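Local coordinates for solute-binding periplasmic protein of iron/siderophore ABC transporter (Yersinia pestis, PDB 6B2Y) that probably binds chelated iron in the periplasm and hands it to the membrane components of an iron/siderophore ABC transporter, at residues Q94-Y99 with P104-I109; V162-R165 with N171-P174; I193-D198 with S369-V374; H325-W330 with A347-P352. All blocks are in the same frame, centred on the assembly; numbering follows the deposited sequence.

Contact 1: residues Q94-Y99 with P104-I109. With NA (sodium ion), chain C.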
loop_
_atom_site.group_PDB
_atom_site.type_symbol
_atom_site.label_atom_id
_atom_site.label_comp_id
_atom_site.label_asym_id
_atom_site.label_seq_id
_atom_site.Cartn_x
_atom_site.Cartn_y
_atom_site.Cartn_z
ATOM N N GLN A 94 -4.133 -13.532 -0.338
ATOM C CA GLN A 94 -3.427 -13.990 -1.526
ATOM C C GLN A 94 -1.918 -13.923 -1.336
ATOM O O GLN A 94 -1.206 -14.891 -1.623
ATOM C CB GLN A 94 -3.855 -13.174 -2.739
ATOM C CG GLN A 94 -5.335 -13.265 -3.029
ATOM C CD GLN A 94 -5.711 -12.371 -4.169
ATOM O OE1 GLN A 94 -5.096 -12.432 -5.236
ATOM N NE2 GLN A 94 -6.688 -11.505 -3.946
ATOM N N THR A 95 -1.399 -12.775 -0.885
ATOM C CA THR A 95 0.034 -12.693 -0.624
ATOM C C THR A 95 0.448 -13.696 0.441
ATOM O O THR A 95 1.488 -14.347 0.313
ATOM C CB THR A 95 0.422 -11.274 -0.201
ATOM O OG1 THR A 95 0.013 -10.360 -1.216
ATOM C CG2 THR A 95 1.929 -11.163 -0.007
ATOM N N TYR A 96 -0.364 -13.841 1.490
ATOM C CA TYR A 96 -0.066 -14.821 2.530
ATOM C C TYR A 96 0.080 -16.220 1.928
ATOM O O TYR A 96 0.996 -16.971 2.295
ATOM C CB TYR A 96 -1.167 -14.790 3.589
ATOM C CG TYR A 96 -0.929 -15.690 4.789
ATOM C CD1 TYR A 96 -1.199 -17.061 4.718
ATOM C CD2 TYR A 96 -0.460 -15.174 5.992
ATOM C CE1 TYR A 96 -1.000 -17.879 5.798
ATOM C CE2 TYR A 96 -0.254 -15.997 7.091
ATOM C CZ TYR A 96 -0.522 -17.361 6.975
ATOM O OH TYR A 96 -0.328 -18.211 8.041
ATOM N N ALA A 97 -0.794 -16.563 0.975
ATOM C CA ALA A 97 -0.761 -17.881 0.336
ATOM C C ALA A 97 0.552 -18.116 -0.401
ATOM O O ALA A 97 1.125 -19.214 -0.336
ATOM C CB ALA A 97 -1.943 -18.017 -0.624
ATOM N N ILE A 98 1.041 -17.100 -1.116
ATOM C CA ILE A 98 2.263 -17.264 -1.891
ATOM C C ILE A 98 3.449 -17.484 -0.966
ATOM O O ILE A 98 4.328 -18.305 -1.252
ATOM C CB ILE A 98 2.481 -16.050 -2.812
ATOM C CG1 ILE A 98 1.312 -15.919 -3.789
ATOM C CG2 ILE A 98 3.832 -16.163 -3.538
ATOM C CD1 ILE A 98 1.276 -16.997 -4.863
ATOM N N TYR A 99 3.493 -16.754 0.157
ATOM C CA TYR A 99 4.544 -16.959 1.151
ATOM C C TYR A 99 4.416 -18.322 1.828
ATOM O O TYR A 99 5.423 -18.991 2.084
ATOM C CB TYR A 99 4.507 -15.844 2.192
ATOM C CG TYR A 99 5.279 -14.620 1.737
ATOM C CD1 TYR A 99 4.678 -13.638 0.963
ATOM C CD2 TYR A 99 6.619 -14.483 2.044
ATOM C CE1 TYR A 99 5.402 -12.522 0.538
ATOM C CE2 TYR A 99 7.351 -13.382 1.625
ATOM C CZ TYR A 99 6.736 -12.407 0.875
ATOM O OH TYR A 99 7.480 -11.318 0.453
ATOM N N PRO A 104 6.459 -22.699 4.900
ATOM C CA PRO A 104 5.333 -23.265 5.658
ATOM C C PRO A 104 5.284 -22.827 7.104
ATOM O O PRO A 104 4.202 -22.839 7.701
ATOM C CB PRO A 104 5.557 -24.780 5.542
ATOM C CG PRO A 104 6.458 -24.952 4.361
ATOM C CD PRO A 104 7.333 -23.739 4.334
ATOM N N GLN A 105 6.414 -22.440 7.690
ATOM C CA GLN A 105 6.469 -21.974 9.071
ATOM C C GLN A 105 5.713 -20.666 9.291
ATOM O O GLN A 105 5.618 -20.214 10.439
ATOM C CB GLN A 105 7.926 -21.802 9.500
ATOM C CG GLN A 105 8.669 -20.676 8.788
ATOM C CD GLN A 105 9.389 -21.129 7.524
ATOM O OE1 GLN A 105 8.892 -21.967 6.769
ATOM N NE2 GLN A 105 10.570 -20.564 7.285
ATOM N N ILE A 106 5.174 -20.061 8.229
ATOM C CA ILE A 106 4.370 -18.851 8.386
ATOM C C ILE A 106 3.190 -19.094 9.315
ATOM O O ILE A 106 2.777 -18.186 10.049
ATOM C CB ILE A 106 3.917 -18.324 7.006
ATOM C CG1 ILE A 106 3.411 -16.882 7.125
ATOM C CG2 ILE A 106 2.869 -19.252 6.368
ATOM C CD1 ILE A 106 3.017 -16.268 5.818
ATOM N N ASP A 107 2.655 -20.325 9.344
ATOM C CA ASP A 107 1.501 -20.614 10.189
ATOM C C ASP A 107 1.847 -20.624 11.669
ATOM O O ASP A 107 0.938 -20.580 12.504
ATOM C CB ASP A 107 0.869 -21.955 9.799
ATOM C CG ASP A 107 -0.156 -21.823 8.675
ATOM O OD1 ASP A 107 -0.674 -22.873 8.236
ATOM O OD2 ASP A 107 -0.452 -20.684 8.226
ATOM N N GLN A 108 3.129 -20.676 12.015
ATOM C CA GLN A 108 3.549 -20.653 13.406
ATOM C C GLN A 108 3.678 -19.245 13.966
ATOM O O GLN A 108 3.852 -19.089 15.177
ATOM C CB GLN A 108 4.878 -21.396 13.556
ATOM C CG GLN A 108 4.821 -22.849 13.099
ATOM C CD GLN A 108 3.702 -23.627 13.760
ATOM O OE1 GLN A 108 3.689 -23.795 14.982
ATOM N NE2 GLN A 108 2.744 -24.099 12.958
ATOM N N ILE A 109 3.585 -18.212 13.134
ATOM C CA ILE A 109 3.698 -16.853 13.654
ATOM C C ILE A 109 2.390 -16.503 14.354
ATOM O O ILE A 109 1.319 -16.575 13.729
ATOM C CB ILE A 109 4.035 -15.850 12.537
ATOM C CG1 ILE A 109 5.349 -16.262 11.856
ATOM C CG2 ILE A 109 4.113 -14.437 13.107
ATOM C CD1 ILE A 109 5.780 -15.386 10.694
HETATM NA NA NA C . 5.897 -9.530 -0.505
HETATM O O HOH W 1 4.166 -10.255 -2.698
#
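A very short hydrogen bond joins the phenol of Tyr96 to the carboxylate of Asp107. Tyr96 OH donates to Asp107 OD2 at 2.5 Å. The 3-10 turn 104-108 folds back against helix 93-102, in the connection that leads to strand 111-112, an outermost strand of the N-terminal parallel sheet. Asp107 OD2 meets the edge of the Tyr96 ring in its plane, and the carboxylate lies only 25° from coplanar with the ring. The other carboxylate oxygen, OD1, has a weak, long ion pair with Lys100.

Ile106 supplies the apolar half. Its CG1 is anti to the backbone N (chi1 -165°) and the chain runs on extended, which carries CD1 over one face of the Tyr96 ring. This is a CH-pi contact, with CD1 3.8 Å from the ring centroid. Trp84 of strand 81-85 also touches both Tyr96 and Ile106. The same methyl rests against the start of the Tyr99 side chain, with Ile106 CD1 3.9 Å from Tyr99 CB. Beyond CB the Tyr99 side chain leads away from the turn, and its ring meets Phe66 edge-to-face. At its end, Tyr99 OH binds the sodium ion at 2.6 Å, and the ion also holds a water at 2.9 Å.

Contact 2: residues V162-R165 with N171-P174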
loop_
_atom_site.group_PDB
_atom_site.type_symbol
_atom_site.label_atom_id
_atom_site.label_comp_id
_atom_site.label_asym_id
_atom_site.label_seq_id
_atom_site.Cartn_x
_atom_site.Cartn_y
_atom_site.Cartn_z
ATOM N N VAL A 162 6.223 4.334 11.690
ATOM C CA VAL A 162 6.519 4.640 10.292
ATOM C C VAL A 162 5.266 5.236 9.661
ATOM O O VAL A 162 4.198 5.267 10.266
ATOM C CB VAL A 162 6.980 3.403 9.502
ATOM C CG1 VAL A 162 8.307 2.882 10.039
ATOM C CG2 VAL A 162 5.871 2.307 9.530
ATOM N N ASP A 163 5.406 5.735 8.429
ATOM C CA ASP A 163 4.220 6.154 7.687
ATOM C C ASP A 163 4.419 5.934 6.192
ATOM O O ASP A 163 5.344 6.502 5.593
ATOM C CB ASP A 163 3.872 7.623 7.926
ATOM C CG ASP A 163 2.671 8.062 7.089
ATOM O OD1 ASP A 163 1.628 7.384 7.153
ATOM O OD2 ASP A 163 2.791 9.063 6.347
ATOM N N PHE A 164 3.522 5.136 5.606
ATOM C CA PHE A 164 3.346 4.984 4.164
ATOM C C PHE A 164 1.945 5.369 3.729
ATOM O O PHE A 164 1.609 5.226 2.543
ATOM C CB PHE A 164 3.611 3.531 3.733
ATOM C CG PHE A 164 4.950 3.018 4.145
ATOM C CD1 PHE A 164 6.100 3.464 3.501
ATOM C CD2 PHE A 164 5.062 2.100 5.193
ATOM C CE1 PHE A 164 7.340 2.989 3.859
ATOM C CE2 PHE A 164 6.297 1.623 5.567
ATOM C CZ PHE A 164 7.441 2.071 4.907
ATOM N N ARG A 165 1.119 5.851 4.654
ATOM C CA ARG A 165 -0.310 6.016 4.436
ATOM C C ARG A 165 -0.739 7.473 4.392
ATOM O O ARG A 165 -1.488 7.873 3.498
ATOM C CB ARG A 165 -1.091 5.291 5.547
ATOM C CG ARG A 165 -2.545 4.951 5.147
ATOM C CD ARG A 165 -3.400 4.571 6.365
ATOM N NE ARG A 165 -3.292 5.617 7.374
ATOM C CZ ARG A 165 -2.807 5.434 8.595
ATOM N NH1 ARG A 165 -2.424 4.220 8.978
ATOM N NH2 ARG A 165 -2.729 6.463 9.434
ATOM N N ASN A 171 7.096 10.671 3.116
ATOM C CA ASN A 171 7.443 9.803 4.243
ATOM C C ASN A 171 7.846 8.383 3.850
ATOM O O ASN A 171 8.338 7.631 4.713
ATOM C CB ASN A 171 6.269 9.719 5.226
ATOM C CG ASN A 171 6.042 11.020 5.994
ATOM O OD1 ASN A 171 6.874 11.931 5.971
ATOM N ND2 ASN A 171 4.908 11.103 6.696
ATOM N N THR A 172 7.652 7.988 2.591
ATOM C CA THR A 172 7.979 6.613 2.219
ATOM C C THR A 172 9.467 6.345 2.391
ATOM O O THR A 172 9.862 5.337 2.993
ATOM C CB THR A 172 7.558 6.323 0.781
ATOM O OG1 THR A 172 6.140 6.420 0.665
ATOM C CG2 THR A 172 7.989 4.895 0.394
ATOM N N LEU A 173 10.312 7.243 1.853
ATOM C CA LEU A 173 11.759 7.030 1.922
ATOM C C LEU A 173 12.304 7.249 3.326
ATOM O O LEU A 173 13.103 6.413 3.798
ATOM C CB LEU A 173 12.466 7.910 0.879
ATOM C CG LEU A 173 12.038 7.548 -0.537
ATOM C CD1 LEU A 173 12.797 8.407 -1.552
ATOM C CD2 LEU A 173 12.297 6.048 -0.783
ATOM N N PRO A 174 11.940 8.319 4.045
ATOM C CA PRO A 174 12.323 8.383 5.466
ATOM C C PRO A 174 11.903 7.148 6.245
ATOM O O PRO A 174 12.668 6.687 7.095
ATOM C CB PRO A 174 11.604 9.641 5.963
ATOM C CG PRO A 174 11.574 10.543 4.772
ATOM C CD PRO A 174 11.273 9.566 3.613
#
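The backbone after strand 159-162 passes close to the first turns of helix 168-182, with Phe164 CA 5.3 Å from Thr172 CA and Asp163 CA 6.0 Å from Asn171 CA. This is the strand-to-helix turn of a beta-alpha unit at an outermost strand of the parallel sheet, and Asp163 forms an Asx turn in it. Asp163 OD1 accepts from Arg165 N at 3.0 Å, from well above the carboxylate plane, and also from Asn166 N.

The other oxygen reaches the helix. Asp163 OD2 takes a nearly straight bond (167°) from Asn171 ND2 through its anti lone pair, while Ser167 N is a second donor to OD2. The oxygen lies close to the amide plane of Asn171, although the two flat groups are turned 77° apart. A chi1 of 177° sets the Asp163 carboxylate beside its own carbonyl carbon, and this places both oxygens near the backbone N-H groups of the turn. Four donors thus grip this buried carboxylate.

Two carbonyls also come close without bonding to each other: Asp163 O and Asn171 O are 3.3 Å apart. The single hydroxyl of Ser175 is shared between them, hydrogen-bonded to each.

Phe164 packs beside Thr172 at about a right angle. Its CD1 is 3.9 Å from Thr172 CG2, and its CE1 approaches Thr172 O obliquely at 3.6 Å.

Contact 3: residues I193-D198 with S369-V374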
loop_
_atom_site.group_PDB
_atom_site.type_symbol
_atom_site.label_atom_id
_atom_site.label_comp_id
_atom_site.label_asym_id
_atom_site.label_seq_id
_atom_site.Cartn_x
_atom_site.Cartn_y
_atom_site.Cartn_z
ATOM N N ILE A 193 15.936 2.557 -1.243
ATOM C CA ILE A 193 15.690 3.992 -1.423
ATOM C C ILE A 193 16.147 4.438 -2.802
ATOM O O ILE A 193 15.440 5.172 -3.506
ATOM C CB ILE A 193 16.384 4.794 -0.311
ATOM C CG1 ILE A 193 15.602 4.675 0.994
ATOM C CG2 ILE A 193 16.589 6.262 -0.718
ATOM C CD1 ILE A 193 16.500 4.871 2.229
ATOM N N ASN A 194 17.331 3.984 -3.211
ATOM C CA ASN A 194 17.842 4.299 -4.540
ATOM C C ASN A 194 16.961 3.704 -5.635
ATOM O O ASN A 194 16.673 4.374 -6.628
ATOM C CB ASN A 194 19.286 3.799 -4.661
ATOM C CG ASN A 194 20.276 4.730 -3.983
ATOM O OD1 ASN A 194 19.983 5.898 -3.802
ATOM N ND2 ASN A 194 21.443 4.218 -3.603
ATOM N N PHE A 195 16.523 2.445 -5.473
ATOM C CA PHE A 195 15.653 1.827 -6.479
ATOM C C PHE A 195 14.329 2.568 -6.595
ATOM O O PHE A 195 13.818 2.800 -7.695
ATOM C CB PHE A 195 15.419 0.353 -6.120
ATOM C CG PHE A 195 14.334 -0.318 -6.932
ATOM C CD1 PHE A 195 14.626 -0.893 -8.163
ATOM C CD2 PHE A 195 13.028 -0.382 -6.460
ATOM C CE1 PHE A 195 13.621 -1.527 -8.916
ATOM C CE2 PHE A 195 12.030 -1.006 -7.193
ATOM C CZ PHE A 195 12.326 -1.584 -8.428
ATOM N N TYR A 196 13.761 2.957 -5.465
ATOM C CA TYR A 196 12.486 3.660 -5.479
ATOM C C TYR A 196 12.625 5.040 -6.119
ATOM O O TYR A 196 11.846 5.409 -7.007
ATOM C CB TYR A 196 11.989 3.770 -4.041
ATOM C CG TYR A 196 10.652 4.429 -3.831
ATOM C CD1 TYR A 196 10.526 5.828 -3.856
ATOM C CD2 TYR A 196 9.525 3.669 -3.546
ATOM C CE1 TYR A 196 9.317 6.440 -3.634
ATOM C CE2 TYR A 196 8.312 4.270 -3.326
ATOM C CZ TYR A 196 8.210 5.654 -3.364
ATOM O OH TYR A 196 7.006 6.269 -3.140
ATOM N N GLN A 197 13.613 5.822 -5.670
ATOM C CA GLN A 197 13.765 7.171 -6.200
ATOM C C GLN A 197 14.045 7.146 -7.698
ATOM O O GLN A 197 13.494 7.958 -8.448
ATOM C CB GLN A 197 14.877 7.914 -5.463
ATOM C CG GLN A 197 14.886 9.400 -5.805
ATOM C CD GLN A 197 13.678 10.132 -5.235
ATOM O OE1 GLN A 197 13.621 10.409 -4.035
ATOM N NE2 GLN A 197 12.697 10.420 -6.084
ATOM N N ASP A 198 14.883 6.211 -8.148
ATOM C CA ASP A 198 15.136 6.062 -9.582
ATOM C C ASP A 198 13.847 5.799 -10.340
ATOM O O ASP A 198 13.609 6.381 -11.405
ATOM C CB ASP A 198 16.125 4.930 -9.828
ATOM C CG ASP A 198 17.548 5.357 -9.560
ATOM O OD1 ASP A 198 17.738 6.561 -9.294
ATOM O OD2 ASP A 198 18.460 4.505 -9.619
ATOM N N SER A 369 13.046 -9.490 -7.771
ATOM C CA SER A 369 14.323 -10.186 -7.905
ATOM C C SER A 369 15.406 -9.557 -7.037
ATOM O O SER A 369 16.267 -10.272 -6.509
ATOM C CB SER A 369 14.758 -10.225 -9.373
ATOM O OG SER A 369 14.550 -8.981 -10.015
ATOM N N GLN A 370 15.364 -8.237 -6.833
ATOM C CA GLN A 370 16.408 -7.587 -6.058
ATOM C C GLN A 370 16.183 -7.680 -4.552
ATOM O O GLN A 370 17.157 -7.690 -3.795
ATOM C CB GLN A 370 16.525 -6.110 -6.451
ATOM C CG GLN A 370 17.274 -5.882 -7.751
ATOM C CD GLN A 370 17.145 -4.463 -8.233
ATOM O OE1 GLN A 370 16.546 -4.206 -9.278
ATOM N NE2 GLN A 370 17.683 -3.528 -7.465
ATOM N N PHE A 371 14.926 -7.701 -4.090
ATOM C CA PHE A 371 14.654 -7.524 -2.667
ATOM C C PHE A 371 13.872 -8.651 -2.003
ATOM O O PHE A 371 13.935 -8.767 -0.774
ATOM C CB PHE A 371 13.905 -6.198 -2.437
ATOM C CG PHE A 371 14.645 -5.005 -2.954
ATOM C CD1 PHE A 371 15.744 -4.517 -2.269
ATOM C CD2 PHE A 371 14.270 -4.393 -4.131
ATOM C CE1 PHE A 371 16.451 -3.419 -2.752
ATOM C CE2 PHE A 371 14.975 -3.303 -4.619
ATOM C CZ PHE A 371 16.071 -2.829 -3.935
ATOM N N LEU A 372 13.167 -9.487 -2.753
ATOM C CA LEU A 372 12.229 -10.421 -2.147
ATOM C C LEU A 372 12.653 -11.873 -2.380
ATOM O O LEU A 372 13.551 -12.172 -3.175
ATOM C CB LEU A 372 10.818 -10.174 -2.690
ATOM C CG LEU A 372 10.296 -8.752 -2.432
ATOM C CD1 LEU A 372 8.888 -8.656 -2.982
ATOM C CD2 LEU A 372 10.324 -8.416 -0.941
ATOM N N ALA A 373 11.976 -12.780 -1.669
ATOM C CA ALA A 373 12.251 -14.212 -1.719
ATOM C C ALA A 373 11.158 -15.012 -2.420
ATOM O O ALA A 373 11.229 -16.248 -2.440
ATOM C CB ALA A 373 12.447 -14.754 -0.299
ATOM N N VAL A 374 10.147 -14.349 -2.972
ATOM C CA VAL A 374 9.079 -15.000 -3.716
ATOM C C VAL A 374 9.073 -14.459 -5.137
ATOM O O VAL A 374 9.602 -13.382 -5.428
ATOM C CB VAL A 374 7.689 -14.807 -3.054
ATOM C CG1 VAL A 374 7.625 -15.529 -1.736
ATOM C CG2 VAL A 374 7.387 -13.329 -2.844
#
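Phe195 and Phe371 make the tight part of this contact. They form a T-shaped (edge-to-face) pair in which the edge of Phe371 points at the face of Phe195. The ring centroids are 5.5 Å apart and the planes are inclined by 65°. Phe371 CE2 does the touching, 3.8 Å from Phe195 CG. The neighbouring atom Phe371 CZ lies 3.9 Å from Phe195 CB, so the edge sits over the root of the Phe195 ring rather than over its outer rim. With chi1 at 169°, Phe195 swings its ring to the far side from its own N, and this sends it out from helix 186-207 toward the end of helix 360-371.

Helix 186-207 is the long helix that runs from the N-terminal to the C-terminal lobe, as in other binding proteins with a helical inter-lobe linker. Helix 360-371 packs against it here. Phe195 also touches Thr363, Ser366 and Leu367 of that helix, and Phe371 has a second edge-to-face partner in Tyr192.

The looser, solvent side belongs to Gln370. Its chain is extended beyond CG and brings the amide obliquely to the CD1-CE1 flank of the Phe195 ring. Gln370 OE1 stays 4.0 Å from Phe195 CE1, and the amide is nearly perpendicular to the ring. This is plain van der Waals contact, made by an exposed side chain. Within its own segment, Gln370 CB rests over one face of the Phe371 ring, toward the rim, 3.6 Å above the plane.

Contact 4: residues H325-W330 with A347-P352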
loop_
_atom_site.group_PDB
_atom_site.type_symbol
_atom_site.label_atom_id
_atom_site.label_comp_id
_atom_site.label_asym_id
_atom_site.label_seq_id
_atom_site.Cartn_x
_atom_site.Cartn_y
_atom_site.Cartn_z
ATOM N N HIS A 325 -11.767 5.604 -20.001
ATOM C CA HIS A 325 -10.803 6.212 -19.089
ATOM C C HIS A 325 -11.052 5.714 -17.666
ATOM O O HIS A 325 -11.143 6.491 -16.715
ATOM C CB HIS A 325 -10.873 7.738 -19.162
ATOM C CG HIS A 325 -10.606 8.284 -20.530
ATOM N ND1 HIS A 325 -9.332 8.441 -21.033
ATOM C CD2 HIS A 325 -11.451 8.681 -21.512
ATOM C CE1 HIS A 325 -9.402 8.924 -22.262
ATOM N NE2 HIS A 325 -10.677 9.079 -22.576
ATOM N N SER A 326 -11.156 4.391 -17.509
ATOM C CA SER A 326 -11.400 3.778 -16.207
ATOM C C SER A 326 -10.367 2.692 -15.950
ATOM O O SER A 326 -9.985 1.950 -16.867
ATOM C CB SER A 326 -12.822 3.199 -16.124
ATOM O OG SER A 326 -13.793 4.234 -15.989
ATOM N N TYR A 327 -9.905 2.611 -14.696
ATOM C CA TYR A 327 -8.786 1.751 -14.318
ATOM C C TYR A 327 -8.995 1.256 -12.894
ATOM O O TYR A 327 -9.784 1.822 -12.138
ATOM C CB TYR A 327 -7.436 2.502 -14.423
ATOM C CG TYR A 327 -7.300 3.283 -15.715
ATOM C CD1 TYR A 327 -6.646 2.731 -16.804
ATOM C CD2 TYR A 327 -7.843 4.568 -15.847
ATOM C CE1 TYR A 327 -6.527 3.425 -17.991
ATOM C CE2 TYR A 327 -7.740 5.273 -17.048
ATOM C CZ TYR A 327 -7.075 4.689 -18.112
ATOM O OH TYR A 327 -6.949 5.362 -19.314
ATOM N N ALA A 328 -8.269 0.196 -12.527
ATOM C CA ALA A 328 -8.263 -0.271 -11.146
ATOM C C ALA A 328 -6.835 -0.508 -10.672
ATOM O O ALA A 328 -5.965 -0.933 -11.440
ATOM C CB ALA A 328 -9.087 -1.558 -10.951
ATOM N N ILE A 329 -6.617 -0.232 -9.384
ATOM C CA ILE A 329 -5.316 -0.350 -8.740
ATOM C C ILE A 329 -5.465 -1.166 -7.459
ATOM O O ILE A 329 -6.491 -1.097 -6.776
ATOM C CB ILE A 329 -4.721 1.048 -8.435
ATOM C CG1 ILE A 329 -3.279 0.917 -7.954
ATOM C CG2 ILE A 329 -5.596 1.790 -7.408
ATOM C CD1 ILE A 329 -2.305 0.504 -9.045
ATOM N N TRP A 330 -4.420 -1.929 -7.125
ATOM C CA TRP A 330 -4.421 -2.729 -5.896
ATOM C C TRP A 330 -4.450 -1.828 -4.668
ATOM O O TRP A 330 -3.609 -0.936 -4.518
ATOM C CB TRP A 330 -3.181 -3.617 -5.869
ATOM C CG TRP A 330 -3.110 -4.688 -4.814
ATOM C CD1 TRP A 330 -4.007 -5.702 -4.598
ATOM C CD2 TRP A 330 -2.039 -4.898 -3.886
ATOM N NE1 TRP A 330 -3.568 -6.521 -3.576
ATOM C CE2 TRP A 330 -2.362 -6.051 -3.124
ATOM C CE3 TRP A 330 -0.832 -4.226 -3.625
ATOM C CZ2 TRP A 330 -1.534 -6.538 -2.119
ATOM C CZ3 TRP A 330 -0.004 -4.711 -2.620
ATOM C CH2 TRP A 330 -0.361 -5.851 -1.874
ATOM N N ALA A 347 0.775 7.130 -13.961
ATOM C CA ALA A 347 1.384 7.991 -14.974
ATOM C C ALA A 347 1.178 7.425 -16.373
ATOM O O ALA A 347 0.848 8.163 -17.311
ATOM C CB ALA A 347 2.872 8.154 -14.690
ATOM N N LYS A 348 1.377 6.121 -16.528
ATOM C CA LYS A 348 1.216 5.494 -17.838
ATOM C C LYS A 348 -0.230 5.569 -18.314
ATOM O O LYS A 348 -0.485 5.702 -19.519
ATOM C CB LYS A 348 1.707 4.047 -17.785
ATOM C CG LYS A 348 1.977 3.409 -19.147
ATOM C CD LYS A 348 2.411 1.967 -18.998
ATOM C CE LYS A 348 2.505 1.276 -20.348
ATOM N NZ LYS A 348 3.708 1.705 -21.113
ATOM N N TRP A 349 -1.197 5.447 -17.395
ATOM C CA TRP A 349 -2.594 5.643 -17.772
ATOM C C TRP A 349 -2.865 7.088 -18.175
ATOM O O TRP A 349 -3.576 7.336 -19.159
ATOM C CB TRP A 349 -3.528 5.261 -16.630
ATOM C CG TRP A 349 -3.486 3.826 -16.239
ATOM C CD1 TRP A 349 -3.147 2.762 -17.026
ATOM C CD2 TRP A 349 -3.815 3.287 -14.950
ATOM N NE1 TRP A 349 -3.235 1.589 -16.299
ATOM C CE2 TRP A 349 -3.654 1.887 -15.028
ATOM C CE3 TRP A 349 -4.230 3.855 -13.742
ATOM C CZ2 TRP A 349 -3.884 1.051 -13.939
ATOM C CZ3 TRP A 349 -4.466 3.022 -12.663
ATOM C CH2 TRP A 349 -4.294 1.636 -12.769
ATOM N N PHE A 350 -2.311 8.054 -17.423
ATOM C CA PHE A 350 -2.639 9.458 -17.654
ATOM C C PHE A 350 -2.035 9.952 -18.955
ATOM O O PHE A 350 -2.629 10.789 -19.643
ATOM C CB PHE A 350 -2.128 10.349 -16.509
ATOM C CG PHE A 350 -2.713 10.043 -15.145
ATOM C CD1 PHE A 350 -3.770 9.150 -14.980
ATOM C CD2 PHE A 350 -2.188 10.665 -14.013
ATOM C CE1 PHE A 350 -4.281 8.875 -13.719
ATOM C CE2 PHE A 350 -2.699 10.406 -12.747
ATOM C CZ PHE A 350 -3.743 9.501 -12.598
ATOM N N TYR A 351 -0.826 9.501 -19.276
ATOM C CA TYR A 351 -0.087 9.965 -20.451
ATOM C C TYR A 351 0.467 8.754 -21.185
ATOM O O TYR A 351 1.671 8.477 -21.134
ATOM C CB TYR A 351 1.023 10.936 -20.039
ATOM C CG TYR A 351 0.521 12.115 -19.233
ATOM C CD1 TYR A 351 -0.016 13.236 -19.858
ATOM C CD2 TYR A 351 0.590 12.117 -17.841
ATOM C CE1 TYR A 351 -0.484 14.305 -19.133
ATOM C CE2 TYR A 351 0.127 13.198 -17.102
ATOM C CZ TYR A 351 -0.394 14.302 -17.755
ATOM O OH TYR A 351 -0.862 15.389 -17.049
ATOM N N PRO A 352 -0.400 8.005 -21.878
ATOM C CA PRO A 352 0.059 6.759 -22.522
ATOM C C PRO A 352 1.176 6.976 -23.525
ATOM O O PRO A 352 2.134 6.196 -23.567
ATOM C CB PRO A 352 -1.210 6.227 -23.208
ATOM C CG PRO A 352 -2.351 6.980 -22.608
ATOM C CD PRO A 352 -1.811 8.301 -22.158
HETATM O O HOH W 2 -6.790 8.203 -19.532
#
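Tyr327 and Trp349 both turn CG anti to the carbonyl carbon, beside the backbone N, with chi1 of -46° and -64°. From strand and helix the two side chains then run antiparallel, each lying along the other, face against face. The Tyr327 ring and the five-membered ring of Trp349 form an offset stack, with centroids 4.1 Å apart and planes 18° from parallel.

The overlap continues past the rings. Tyr327 CB sits almost centrally over the six-membered ring of Trp349, 3.4 Å from its centroid. In return, Trp349 CB lies 3.9 Å from the centroid of the Tyr327 ring. Each ring therefore covers the other ring and also the first carbon of its partner, a reciprocal pair of CH-pi contacts. The far end of the indole reaches the next residues of the strand. Trp349 CH2 comes within 3.3 Å of Ala328 O, and Ile329 CD1 touches CH2 more loosely at 4.4 Å.

A water bridges the two segments. It is hydrogen-bonded to Tyr327 OH at 2.9 Å and to His325 ND1 at 3.0 Å, and it donates weakly to the backbone carbonyl Trp349 O.

Trp381 and Glu383 of strand 381-383 also touch the indole. Helix 299-310 meets Ala328, whose CB points away from Trp349. Helices 340-350 and 299-310 thus pack on opposite faces of strand 326-330, as in the layered alpha/beta lobe of a periplasmic binding protein.

From the N terminus, contact 1 closes a short loop where helix 93-102 turns toward strand 111-112. Contact 2 then closes another, between strand 159-162 and helix 168-182. Both belong to the N-terminal lobe. Contact 3 closes a far longer loop, bringing the chain near its C terminus back to helix 186-207. Contact 4 is nested inside that loop and joins strand 326-330 to helix 340-350 in the C-terminal lobe. No two contacts cross along the chain. In space, contact 3 touches contact 2 through Leu173 and Tyr196, and contact 1 through Val374 and Tyr99. Thr95 of contact 1 meets Trp330 of contact 4 between the lobes.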